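Repeat Five Residue (Rfr) protein or pentapeptide repeat protein (Cyanothece, PDB 2O6W) is of unknown function, but belongs to the pentapeptide repeat family, whose five-residue repeats wind into a right-handed quadrilateral beta helix. Local coordinates at residues Leu6-Leu11 / Val16-Glu21; Leu11-Val16 / Phe30-Arg35. All blocks are in the same frame, centred on the assembly; numbering follows the deposited sequence.

Contact 1: Leu6-Leu11 / Val16-Glu21; sequences LYRLEL and VGCNLE
Two first torsions of nearly equal value bring Arg8 and Cys18 together: Arg8 CG lies beside its own backbone N and opposite the carbonyl carbon (chi1 -69°), and Cys18 SG does the same on the facing loop (chi1 -67°). The arginine then bends at chi3 (60°), and its guanidinium turns one face to the sulfur. Cys18 SG sits over this face, 3.2 Å from Arg8 NH1 and 3.5 Å from Arg8 CZ. It is a packing contact between a flat cation and a sulfur already committed to the Cys15-Cys18 disulfide. Near the plane of the same group, at its edge, Val16 O stands 3.6 Å from Arg8 NH2. The stronger polar grip comes from Glu14, whose carboxylate forms a salt bridge with Arg8 NE and probably helps to fix the rotation of the guanidinium against the sulfur. In the fold, the contact ties the only helix, 2-10, to the loop that follows it. That loop is joined by backbone hydrogen bonds to Thr59 and Asn62 in the later repeat region, while Leu20 reaches back to Met2 and Asn5 of helix 2-10.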
loop_
_atom_site.group_PDB
_atom_site.type_symbol
_atom_site.label_atom_id
_atom_site.label_comp_id
_atom_site.label_asym_id
_atom_site.label_seq_id
_atom_site.Cartn_x
_atom_site.Cartn_y
_atom_site.Cartn_z
ATOM N N LEU A 6 8.409 -13.984 -1.041
ATOM C CA LEU A 6 8.667 -13.245 -2.263
ATOM C C LEU A 6 8.121 -13.983 -3.479
ATOM O O LEU A 6 7.667 -13.359 -4.435
ATOM C CB LEU A 6 10.169 -13.015 -2.436
ATOM C CG LEU A 6 10.851 -12.159 -1.367
ATOM C CD1 LEU A 6 12.336 -12.057 -1.671
ATOM C CD2 LEU A 6 10.225 -10.781 -1.325
ATOM N N TYR A 7 8.164 -15.311 -3.436
ATOM C CA TYR A 7 7.672 -16.112 -4.546
ATOM C C TYR A 7 6.160 -16.032 -4.625
ATOM O O TYR A 7 5.594 -15.904 -5.705
ATOM C CB TYR A 7 8.083 -17.572 -4.390
ATOM C CG TYR A 7 7.739 -18.418 -5.593
ATOM C CD1 TYR A 7 8.395 -18.225 -6.809
ATOM C CD2 TYR A 7 6.775 -19.422 -5.515
ATOM C CE1 TYR A 7 8.107 -19.015 -7.916
ATOM C CE2 TYR A 7 6.477 -20.220 -6.618
ATOM C CZ TYR A 7 7.151 -20.010 -7.811
ATOM O OH TYR A 7 6.881 -20.813 -8.899
ATOM N N ARG A 8 5.507 -16.123 -3.474
ATOM C CA ARG A 8 4.059 -16.043 -3.430
ATOM C C ARG A 8 3.618 -14.678 -3.938
ATOM O O ARG A 8 2.580 -14.554 -4.575
ATOM C CB ARG A 8 3.559 -16.255 -2.000
ATOM C CG ARG A 8 3.749 -17.667 -1.481
ATOM C CD ARG A 8 3.629 -17.714 0.034
ATOM N NE ARG A 8 2.332 -17.251 0.514
ATOM C CZ ARG A 8 2.086 -16.916 1.778
ATOM N NH1 ARG A 8 3.056 -16.994 2.680
ATOM N NH2 ARG A 8 0.879 -16.498 2.140
ATOM N N LEU A 9 4.416 -13.654 -3.662
ATOM C CA LEU A 9 4.085 -12.303 -4.098
ATOM C C LEU A 9 4.215 -12.112 -5.601
ATOM O O LEU A 9 3.323 -11.563 -6.246
ATOM C CB LEU A 9 4.986 -11.279 -3.413
ATOM C CG LEU A 9 4.437 -10.473 -2.245
ATOM C CD1 LEU A 9 5.546 -9.564 -1.766
ATOM C CD2 LEU A 9 3.212 -9.656 -2.661
ATOM N N GLU A 10 5.337 -12.555 -6.149
ATOM C CA GLU A 10 5.594 -12.412 -7.570
ATOM C C GLU A 10 4.710 -13.310 -8.427
ATOM O O GLU A 10 4.180 -12.871 -9.445
ATOM C CB GLU A 10 7.066 -12.710 -7.862
ATOM C CG GLU A 10 7.487 -12.465 -9.303
ATOM C CD GLU A 10 7.530 -10.991 -9.668
ATOM O OE1 GLU A 10 7.883 -10.676 -10.828
ATOM O OE2 GLU A 10 7.213 -10.148 -8.799
ATOM N N LEU A 11 4.539 -14.558 -8.008
ATOM C CA LEU A 11 3.742 -15.506 -8.773
ATOM C C LEU A 11 2.266 -15.603 -8.393
ATOM O O LEU A 11 1.395 -15.449 -9.247
ATOM C CB LEU A 11 4.369 -16.896 -8.678
ATOM C CG LEU A 11 3.650 -17.986 -9.476
ATOM C CD1 LEU A 11 3.883 -17.766 -10.970
ATOM C CD2 LEU A 11 4.162 -19.351 -9.053
ATOM N N VAL A 16 -0.943 -13.220 2.253
ATOM C CA VAL A 16 -1.831 -13.027 3.390
ATOM C C VAL A 16 -1.157 -13.457 4.690
ATOM O O VAL A 16 -0.586 -14.545 4.772
ATOM C CB VAL A 16 -3.147 -13.839 3.197
ATOM C CG1 VAL A 16 -4.063 -13.676 4.408
ATOM C CG2 VAL A 16 -3.861 -13.371 1.933
ATOM N N GLY A 17 -1.217 -12.586 5.696
ATOM C CA GLY A 17 -0.632 -12.879 6.993
ATOM C C GLY A 17 0.881 -13.006 7.054
ATOM O O GLY A 17 1.421 -13.313 8.111
ATOM N N CYS A 18 1.567 -12.775 5.939
ATOM C CA CYS A 18 3.023 -12.882 5.911
ATOM C C CYS A 18 3.675 -11.869 6.853
ATOM O O CYS A 18 3.097 -10.828 7.167
ATOM C CB CYS A 18 3.561 -12.641 4.487
ATOM S SG CYS A 18 3.141 -13.881 3.207
ATOM N N ASN A 19 4.877 -12.192 7.311
ATOM C CA ASN A 19 5.633 -11.296 8.164
ATOM C C ASN A 19 6.713 -10.692 7.285
ATOM O O ASN A 19 7.701 -11.348 6.955
ATOM C CB ASN A 19 6.237 -12.057 9.343
ATOM C CG ASN A 19 5.198 -12.384 10.407
ATOM O OD1 ASN A 19 4.561 -11.479 10.963
ATOM N ND2 ASN A 19 5.011 -13.675 10.689
ATOM N N LEU A 20 6.501 -9.440 6.895
ATOM C CA LEU A 20 7.423 -8.731 6.024
ATOM C C LEU A 20 7.954 -7.472 6.685
ATOM O O LEU A 20 8.224 -6.477 6.012
ATOM C CB LEU A 20 6.703 -8.361 4.726
ATOM C CG LEU A 20 6.045 -9.531 3.990
ATOM C CD1 LEU A 20 5.070 -9.014 2.944
ATOM C CD2 LEU A 20 7.124 -10.394 3.358
ATOM N N GLU A 21 8.109 -7.514 8.001
ATOM C CA GLU A 21 8.598 -6.361 8.751
ATOM C C GLU A 21 9.984 -5.907 8.288
ATOM O O GLU A 21 10.898 -6.712 8.163
ATOM C CB GLU A 21 8.676 -6.684 10.247
ATOM C CG GLU A 21 7.465 -7.394 10.857
ATOM C CD GLU A 21 7.371 -8.885 10.488
ATOM O OE1 GLU A 21 8.398 -9.500 10.101
ATOM O OE2 GLU A 21 6.257 -9.446 10.609
#

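Contact 2: Leu11-Val16 / Phe30-Arg35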
loop_
_atom_site.group_PDB
_atom_site.type_symbol
_atom_site.label_atom_id
_atom_site.label_comp_id
_atom_site.label_asym_id
_atom_site.label_seq_id
_atom_site.Cartn_x
_atom_site.Cartn_y
_atom_site.Cartn_z
ATOM N N LEU A 11 4.539 -14.558 -8.008
ATOM C CA LEU A 11 3.742 -15.506 -8.773
ATOM C C LEU A 11 2.266 -15.603 -8.393
ATOM O O LEU A 11 1.395 -15.449 -9.247
ATOM C CB LEU A 11 4.369 -16.896 -8.678
ATOM C CG LEU A 11 3.650 -17.986 -9.476
ATOM C CD1 LEU A 11 3.883 -17.766 -10.970
ATOM C CD2 LEU A 11 4.162 -19.351 -9.053
ATOM N N GLU A 12 1.994 -15.872 -7.120
ATOM C CA GLU A 12 0.628 -16.013 -6.626
ATOM C C GLU A 12 -0.086 -14.685 -6.397
ATOM O O GLU A 12 -1.287 -14.666 -6.133
ATOM C CB GLU A 12 0.619 -16.795 -5.313
ATOM C CG GLU A 12 1.250 -18.170 -5.387
ATOM C CD GLU A 12 0.670 -19.006 -6.501
ATOM O OE1 GLU A 12 -0.578 -19.114 -6.575
ATOM O OE2 GLU A 12 1.464 -19.558 -7.297
ATOM N N ARG A 13 0.653 -13.582 -6.474
ATOM C CA ARG A 13 0.070 -12.255 -6.265
ATOM C C ARG A 13 -0.593 -12.155 -4.899
ATOM O O ARG A 13 -1.673 -11.582 -4.777
ATOM C CB ARG A 13 -0.988 -11.959 -7.325
ATOM C CG ARG A 13 -0.533 -12.173 -8.742
ATOM C CD ARG A 13 -0.017 -10.905 -9.322
ATOM N NE ARG A 13 -1.061 -9.889 -9.377
ATOM C CZ ARG A 13 -0.832 -8.624 -9.709
ATOM N NH1 ARG A 13 -1.823 -7.749 -9.738
ATOM N NH2 ARG A 13 0.402 -8.235 -10.001
ATOM N N GLU A 14 0.037 -12.725 -3.878
ATOM C CA GLU A 14 -0.519 -12.671 -2.530
ATOM C C GLU A 14 0.534 -12.981 -1.476
ATOM O O GLU A 14 1.631 -13.439 -1.787
ATOM C CB GLU A 14 -1.682 -13.660 -2.386
ATOM C CG GLU A 14 -1.265 -15.135 -2.411
ATOM C CD GLU A 14 -0.782 -15.654 -1.056
ATOM O OE1 GLU A 14 0.023 -16.613 -1.035
ATOM O OE2 GLU A 14 -1.220 -15.115 -0.016
ATOM N N CYS A 15 0.181 -12.709 -0.227
ATOM C CA CYS A 15 1.044 -12.975 0.911
ATOM C C CYS A 15 0.260 -12.660 2.178
ATOM O O CYS A 15 0.722 -11.932 3.054
ATOM C CB CYS A 15 2.315 -12.128 0.849
ATOM S SG CYS A 15 3.775 -13.038 1.453
ATOM N N VAL A 16 -0.943 -13.220 2.253
ATOM C CA VAL A 16 -1.831 -13.027 3.390
ATOM C C VAL A 16 -1.157 -13.457 4.690
ATOM O O VAL A 16 -0.586 -14.545 4.772
ATOM C CB VAL A 16 -3.147 -13.839 3.197
ATOM C CG1 VAL A 16 -4.063 -13.676 4.408
ATOM C CG2 VAL A 16 -3.861 -13.371 1.933
ATOM N N PHE A 30 3.187 -3.682 -7.513
ATOM C CA PHE A 30 2.235 -4.629 -6.952
ATOM C C PHE A 30 0.827 -4.124 -7.240
ATOM O O PHE A 30 -0.095 -4.405 -6.484
ATOM C CB PHE A 30 2.400 -4.730 -5.433
ATOM C CG PHE A 30 3.736 -5.238 -4.987
ATOM C CD1 PHE A 30 4.524 -4.481 -4.125
ATOM C CD2 PHE A 30 4.204 -6.476 -5.410
ATOM C CE1 PHE A 30 5.761 -4.951 -3.686
ATOM C CE2 PHE A 30 5.440 -6.958 -4.978
ATOM C CZ PHE A 30 6.221 -6.191 -4.115
ATOM N N GLY A 31 0.663 -3.367 -8.321
ATOM C CA GLY A 31 -0.649 -2.831 -8.640
ATOM C C GLY A 31 -1.324 -3.421 -9.865
ATOM O O GLY A 31 -0.791 -4.327 -10.506
ATOM N N LEU A 32 -2.506 -2.896 -10.184
ATOM C CA LEU A 32 -3.287 -3.347 -11.335
ATOM C C LEU A 32 -3.339 -2.325 -12.464
ATOM O O LEU A 32 -4.196 -2.416 -13.332
ATOM C CB LEU A 32 -4.721 -3.667 -10.910
ATOM C CG LEU A 32 -4.975 -5.020 -10.262
ATOM C CD1 LEU A 32 -6.437 -5.115 -9.849
ATOM C CD2 LEU A 32 -4.622 -6.135 -11.244
ATOM N N LYS A 33 -2.437 -1.354 -12.460
ATOM C CA LYS A 33 -2.457 -0.347 -13.505
ATOM C C LYS A 33 -1.573 -0.670 -14.695
ATOM O O LYS A 33 -1.982 -0.501 -15.838
ATOM C CB LYS A 33 -2.061 1.017 -12.947
ATOM C CG LYS A 33 -3.139 1.680 -12.118
ATOM C CD LYS A 33 -2.737 3.090 -11.741
ATOM C CE LYS A 33 -3.885 3.831 -11.072
ATOM N NZ LYS A 33 -3.528 5.249 -10.796
ATOM N N TYR A 34 -0.362 -1.140 -14.436
ATOM C CA TYR A 34 0.543 -1.440 -15.524
ATOM C C TYR A 34 1.211 -2.786 -15.369
ATOM O O TYR A 34 1.026 -3.484 -14.373
ATOM C CB TYR A 34 1.634 -0.371 -15.615
ATOM C CG TYR A 34 1.146 1.053 -15.551
ATOM C CD1 TYR A 34 1.108 1.749 -14.335
ATOM C CD2 TYR A 34 0.757 1.724 -16.712
ATOM C CE1 TYR A 34 0.702 3.086 -14.286
ATOM C CE2 TYR A 34 0.347 3.052 -16.673
ATOM C CZ TYR A 34 0.323 3.730 -15.463
ATOM O OH TYR A 34 -0.071 5.053 -15.445
ATOM N N ARG A 35 2.002 -3.133 -16.376
ATOM C CA ARG A 35 2.760 -4.369 -16.382
ATOM C C ARG A 35 3.961 -4.145 -17.299
ATOM O O ARG A 35 3.863 -3.426 -18.297
ATOM C CB ARG A 35 1.897 -5.534 -16.883
ATOM C CG ARG A 35 1.472 -5.439 -18.332
ATOM C CD ARG A 35 0.574 -6.606 -18.733
ATOM N NE ARG A 35 0.233 -6.549 -20.155
ATOM C CZ ARG A 35 1.084 -6.826 -21.141
ATOM N NH1 ARG A 35 2.331 -7.189 -20.866
ATOM N NH2 ARG A 35 0.694 -6.726 -22.406
HETATM O O HOH W 1 1.354 -6.019 -10.621
#
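Arg13 reaches across to Gly31 and Leu32, joining two irregular segments beside the N-terminal helix of this pentapeptide-repeat beta helix. It is the first residue after helix 2-10 to leave helical geometry, its phi being positive, and its backbone is hydrogen-bonded with Asp57. One residue on, Glu14 turns back on its own segment: Val16 N donates to Glu14 OE2 at 3.0 Å, in a fairly straight bond (161°). From Arg13 CB, which points neither straight at the other segment nor away from it, the side chain bends at chi2 (-93°) and again at chi3 (-62°). CB, CG and CD thus act as a folded stalk that carries the charged end over to residues 31-32. NE has a hydrogen-bond partner outside the two segments, and beyond it CZ splits the group into two arms. NH1 donates its hydrogen bond to Lys54 O, its main polar partner; within the contact it also lies 3.6 Å from Leu32 CD2, which approaches obliquely, and 3.7 Å from Gly31 O, which sits at the guanidinium edge, near its plane. The leucine methyl therefore packs beside the nitrogen that is bonded to Lys54 O. NH2 finishes the arginine at a distance of 4.1 Å from Gly31 O, a gap bridged by one water: it accepts from Arg13 NH2 at a short 2.5 Å and donates to Gly31 O at 2.7 Å.

From the N terminus, the chain runs down helix 2-10 and into the turn that contact 1 closes, where only four residues separate its segments. Contact 2 closes a wider loop of thirteen residues, bringing the chain back at 30-35. The two loops cross rather than nest: segment 11-16 of contact 2 fills the gap inside contact 1 and shares Leu11 and Val16 with it, while 17-21 lies inside the loop of contact 2. Side-chain packing joins them where Leu9 CG comes within 4.1 Å of Cys15 CB. Together the contacts bind the helix, the disulfide-bonded turn and the 30-35 loop into one end of the molecule.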